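Local structure of poly(ADP-ribose) glycohydrolase (Thermomonospora curvata, 3SIG) at residues R79-A84 against F250-F255. The protein probably hydrolyses the ribose-ribose bonds of poly(ADP-ribose), acting as a poly(ADP-ribose) glycohydrolase, and binds ADP-ribose. Numbering follows the deposited sequence.
Sequences RRLTGA and FAHVVF
Leu81 points from helix 74-84 at His252 and Val254 of strand 252-256, where the helix packs on one face of the mixed sheet of this macrodomain-type fold. The axes of 79-84 and 252-255 run nearly antiparallel (157°), with a closest approach of 11.1 Å. From its CA, CB of Leu81 heads toward the strand, and CG already meets the imidazole, 3.9 Å from CE1 of His252. There the chain forks. CD1 lies 3.7 Å from CE1 of His252, and the same CD1 also sits over the centre of the neighbouring Arg80 guanidinium, 3.6 Å above its plane. CD2 makes a CH-pi contact over the imidazole face, 4.2 Å from the centroid of the His252 ring, and also touches Val254 CG2 at 3.9 Å. An alanine here would lose CG and both methyls, and is likely to leave a gap beside the imidazole and Val254 CG2 and one guanidinium face without this cover. The otherwise extended Arg80 chain bends at its third torsion (chi3 58°), turning its head across the valine, while NE forms a salt bridge with Glu72. Glu68 OE1 takes both Arg80 NH2, in a salt bridge, and His252 NE2, in a hydrogen bond; that same NH2 rests 3.9 Å from Val254 CG1.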
loop_
_atom_site.group_PDB
_atom_site.type_symbol
_atom_site.label_atom_id
_atom_site.label_comp_id
_atom_site.label_asym_id
_atom_site.label_seq_id
_atom_site.Cartn_x
_atom_site.Cartn_y
_atom_site.Cartn_z
ATOM N N ARG A 79 9.956 -5.557 -5.551
ATOM C CA ARG A 79 10.572 -6.498 -6.472
ATOM C C ARG A 79 12.006 -6.767 -6.087
ATOM O O ARG A 79 12.482 -7.910 -6.165
ATOM C CB ARG A 79 10.456 -5.929 -7.866
ATOM C CG ARG A 79 10.781 -6.896 -8.977
ATOM C CD ARG A 79 10.534 -6.239 -10.315
ATOM N NE ARG A 79 10.875 -7.117 -11.422
ATOM C CZ ARG A 79 11.074 -6.711 -12.669
ATOM N NH1 ARG A 79 10.941 -5.444 -12.982
ATOM N NH2 ARG A 79 11.404 -7.575 -13.622
ATOM N N ARG A 80 12.737 -5.720 -5.719
ATOM C CA ARG A 80 14.121 -5.841 -5.288
ATOM C C ARG A 80 14.224 -6.761 -4.083
ATOM O O ARG A 80 15.054 -7.677 -4.039
ATOM C CB ARG A 80 14.713 -4.466 -5.002
ATOM C CG ARG A 80 16.101 -4.523 -4.409
ATOM C CD ARG A 80 16.760 -3.150 -4.269
ATOM N NE ARG A 80 15.992 -2.210 -3.441
ATOM C CZ ARG A 80 16.171 -2.026 -2.137
ATOM N NH1 ARG A 80 17.085 -2.717 -1.464
ATOM N NH2 ARG A 80 15.441 -1.136 -1.488
ATOM N N LEU A 81 13.413 -6.514 -3.072
ATOM C CA LEU A 81 13.452 -7.332 -1.876
ATOM C C LEU A 81 13.037 -8.775 -2.163
ATOM O O LEU A 81 13.622 -9.709 -1.618
ATOM C CB LEU A 81 12.575 -6.719 -0.793
ATOM C CG LEU A 81 13.249 -5.686 0.123
ATOM C CD1 LEU A 81 13.967 -4.547 -0.601
ATOM C CD2 LEU A 81 12.219 -5.149 1.133
ATOM N N THR A 82 12.049 -8.963 -3.019
ATOM C CA THR A 82 11.537 -10.294 -3.292
ATOM C C THR A 82 12.601 -11.129 -4.015
ATOM O O THR A 82 12.714 -12.331 -3.761
ATOM C CB THR A 82 10.259 -10.207 -4.129
ATOM O OG1 THR A 82 9.256 -9.567 -3.358
ATOM C CG2 THR A 82 9.760 -11.605 -4.488
ATOM N N GLY A 83 13.454 -10.506 -4.803
ATOM C CA GLY A 83 14.509 -11.235 -5.502
ATOM C C GLY A 83 15.601 -11.716 -4.549
ATOM O O GLY A 83 16.370 -12.645 -4.885
ATOM N N ALA A 84 15.701 -11.102 -3.367
ATOM C CA ALA A 84 16.863 -11.295 -2.485
ATOM C C ALA A 84 16.643 -12.325 -1.390
ATOM O O ALA A 84 17.619 -12.780 -0.807
ATOM C CB ALA A 84 17.257 -9.944 -1.841
ATOM N N PHE A 250 10.967 -5.815 12.860
ATOM C CA PHE A 250 11.052 -6.146 11.453
ATOM C C PHE A 250 12.523 -6.343 11.094
ATOM O O PHE A 250 13.417 -5.780 11.734
ATOM C CB PHE A 250 10.393 -5.070 10.575
ATOM C CG PHE A 250 8.933 -4.939 10.830
ATOM C CD1 PHE A 250 8.057 -5.884 10.316
ATOM C CD2 PHE A 250 8.442 -3.962 11.655
ATOM C CE1 PHE A 250 6.691 -5.819 10.574
ATOM C CE2 PHE A 250 7.059 -3.876 11.916
ATOM C CZ PHE A 250 6.190 -4.806 11.401
ATOM N N ALA A 251 12.771 -7.155 10.081
ATOM C CA ALA A 251 14.145 -7.349 9.570
ATOM C C ALA A 251 14.589 -6.189 8.674
ATOM O O ALA A 251 15.735 -5.762 8.693
ATOM C CB ALA A 251 14.257 -8.667 8.818
ATOM N N HIS A 252 13.671 -5.669 7.862
ATOM C CA HIS A 252 14.004 -4.694 6.829
ATOM C C HIS A 252 12.763 -3.868 6.524
ATOM O O HIS A 252 11.680 -4.419 6.292
ATOM C CB HIS A 252 14.455 -5.455 5.591
ATOM C CG HIS A 252 15.046 -4.627 4.491
ATOM N ND1 HIS A 252 15.521 -5.208 3.332
ATOM C CD2 HIS A 252 15.223 -3.293 4.335
ATOM C CE1 HIS A 252 15.960 -4.272 2.511
ATOM N NE2 HIS A 252 15.813 -3.102 3.103
ATOM N N VAL A 253 12.911 -2.561 6.633
ATOM C CA VAL A 253 11.862 -1.615 6.254
ATOM C C VAL A 253 12.434 -0.671 5.233
ATOM O O VAL A 253 13.485 -0.031 5.477
ATOM C CB VAL A 253 11.394 -0.806 7.446
ATOM C CG1 VAL A 253 10.378 0.257 7.032
ATOM C CG2 VAL A 253 10.783 -1.740 8.521
ATOM N N VAL A 254 11.781 -0.579 4.087
ATOM C CA VAL A 254 12.155 0.404 3.064
ATOM C C VAL A 254 11.078 1.467 2.977
ATOM O O VAL A 254 9.892 1.135 2.849
ATOM C CB VAL A 254 12.267 -0.231 1.661
ATOM C CG1 VAL A 254 12.723 0.800 0.605
ATOM C CG2 VAL A 254 13.194 -1.430 1.659
ATOM N N PHE A 255 11.497 2.726 3.080
ATOM C CA PHE A 255 10.643 3.851 2.738
ATOM C C PHE A 255 10.948 4.171 1.303
ATOM O O PHE A 255 11.927 4.884 1.000
ATOM C CB PHE A 255 10.874 5.032 3.690
ATOM C CG PHE A 255 10.505 4.723 5.110
ATOM C CD1 PHE A 255 9.196 4.739 5.531
ATOM C CD2 PHE A 255 11.471 4.354 6.021
ATOM C CE1 PHE A 255 8.863 4.456 6.858
ATOM C CE2 PHE A 255 11.130 4.075 7.342
ATOM C CZ PHE A 255 9.831 4.091 7.740
#